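Local structure of ethanolamine utilization protein EutL (Clostridium perfringens E str. JGS1987, 4TME) at residues Y123-V128 against A148-P153. The protein forms trimeric shell tiles of the ethanolamine-utilization bacterial microcompartment, and binds ethanolamine, which probably controls opening of the pore. Residues are numbered along the deposited sequence; the frame is centred on the assembly and turned at random.
Sequences YYAQCV and AYLVAP
Y124 turns the edge of its ring onto one face of Y149 in a T-shaped stack, CE2 of Y124 lying 3.8 Å from CG of Y149 and the planes meeting at 78°. The two are diagonal neighbours, Y149 lying two residues before V151, the direct partner of Y124. In both, CG is anti to the backbone N (chi1 -166° and -167°) and leans toward the C-terminal side of its strand; because the strands run opposite ways, the rings converge. Q126 CB lies against the Y124 ring, and branched V151 packs its CB 3.9 Å from Y124 CB. Beneath them, Y124 with V151 and Q126 with Y149 form hydrogen-bonded pairs, two nearly straight bonds each; Y124 N to V151 O is 2.8 Å. On the other face small A125 lies beside longer L150, whose CD2 reaches to 4.0 Å from A125 CA. Tyrosine suits its face, pairing an apolar ring with a hydroxyl that reaches helix 44-57: Y149 OH hydrogen-bonds D45 OD1, and Y124 OH T49 OG1. V151 touches bound ethanolamine, whose pocket includes D45. The strands lie inside an antiparallel BMC-domain sheet, between strands 112-114 and 185-191, with helices 154-167 and 193-212 against the L150 face.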
# COMPACT_ATOMS: atom_id res chain seq x y z
N TYR C 123 14.00 11.84 9.44
CA TYR C 123 12.88 12.76 9.42
C TYR C 123 13.17 13.94 8.52
O TYR C 123 14.32 14.21 8.16
CB TYR C 123 12.57 13.26 10.83
CG TYR C 123 13.74 13.99 11.46
CD1 TYR C 123 14.70 13.31 12.19
CD2 TYR C 123 13.88 15.36 11.32
CE1 TYR C 123 15.78 13.98 12.76
CE2 TYR C 123 14.94 16.03 11.88
CZ TYR C 123 15.89 15.34 12.60
OH TYR C 123 16.94 16.02 13.16
N TYR C 124 12.10 14.63 8.17
CA TYR C 124 12.14 15.85 7.35
C TYR C 124 11.53 16.96 8.18
O TYR C 124 10.44 16.79 8.72
CB TYR C 124 11.34 15.63 6.08
CG TYR C 124 11.49 16.62 4.93
CD1 TYR C 124 12.73 16.90 4.38
CD2 TYR C 124 10.36 17.17 4.32
CE1 TYR C 124 12.85 17.75 3.30
CE2 TYR C 124 10.47 18.03 3.23
CZ TYR C 124 11.71 18.30 2.72
OH TYR C 124 11.82 19.14 1.60
N ALA C 125 12.23 18.07 8.28
CA ALA C 125 11.73 19.22 9.03
C ALA C 125 12.14 20.46 8.25
O ALA C 125 13.13 21.12 8.58
CB ALA C 125 12.29 19.24 10.43
N GLN C 126 11.40 20.71 7.18
CA GLN C 126 11.79 21.68 6.17
C GLN C 126 10.92 22.91 6.31
O GLN C 126 9.69 22.83 6.28
CB GLN C 126 11.65 21.07 4.77
CG GLN C 126 11.97 22.01 3.60
CD GLN C 126 13.45 22.34 3.46
OE1 GLN C 126 14.31 21.70 4.08
NE2 GLN C 126 13.75 23.34 2.64
N CYS C 127 11.56 24.06 6.46
CA CYS C 127 10.85 25.31 6.47
C CYS C 127 10.76 25.78 5.03
O CYS C 127 11.78 26.09 4.42
CB CYS C 127 11.55 26.32 7.36
SG CYS C 127 10.62 27.86 7.52
N VAL C 128 9.56 25.78 4.47
CA VAL C 128 9.31 26.30 3.13
C VAL C 128 8.97 27.76 3.35
O VAL C 128 7.87 28.10 3.77
CB VAL C 128 8.18 25.56 2.42
CG1 VAL C 128 7.91 26.16 1.03
CG2 VAL C 128 8.48 24.07 2.31
N ALA C 148 5.82 24.77 7.63
CA ALA C 148 6.67 23.72 8.15
C ALA C 148 6.22 22.39 7.54
O ALA C 148 5.07 22.01 7.68
CB ALA C 148 6.58 23.66 9.67
N TYR C 149 7.12 21.74 6.82
CA TYR C 149 6.85 20.45 6.17
C TYR C 149 7.52 19.38 7.01
O TYR C 149 8.74 19.27 7.02
CB TYR C 149 7.39 20.52 4.73
CG TYR C 149 6.95 19.40 3.78
CD1 TYR C 149 6.57 18.15 4.23
CD2 TYR C 149 6.93 19.64 2.41
CE1 TYR C 149 6.18 17.14 3.33
CE2 TYR C 149 6.57 18.67 1.52
CZ TYR C 149 6.21 17.42 1.97
OH TYR C 149 5.84 16.47 1.06
N LEU C 150 6.70 18.66 7.79
CA LEU C 150 7.18 17.78 8.86
C LEU C 150 6.84 16.32 8.53
O LEU C 150 5.66 16.00 8.34
CB LEU C 150 6.54 18.17 10.19
CG LEU C 150 6.67 19.65 10.55
CD1 LEU C 150 6.00 19.96 11.89
CD2 LEU C 150 8.13 20.09 10.59
N VAL C 151 7.86 15.47 8.43
CA VAL C 151 7.65 14.06 8.11
C VAL C 151 8.55 13.17 8.96
O VAL C 151 9.72 13.45 9.13
CB VAL C 151 7.94 13.76 6.61
CG1 VAL C 151 7.62 12.30 6.28
CG2 VAL C 151 7.12 14.68 5.73
N ALA C 152 7.98 12.11 9.52
CA ALA C 152 8.76 11.11 10.25
C ALA C 152 8.01 9.79 10.24
O ALA C 152 6.89 9.71 9.76
CB ALA C 152 9.03 11.58 11.69
N PRO C 153 8.65 8.72 10.76
CA PRO C 153 7.90 7.46 10.81
C PRO C 153 6.69 7.60 11.75
O PRO C 153 6.63 8.56 12.51
CB PRO C 153 8.93 6.46 11.31
CG PRO C 153 10.27 7.07 10.90
CD PRO C 153 10.06 8.54 11.14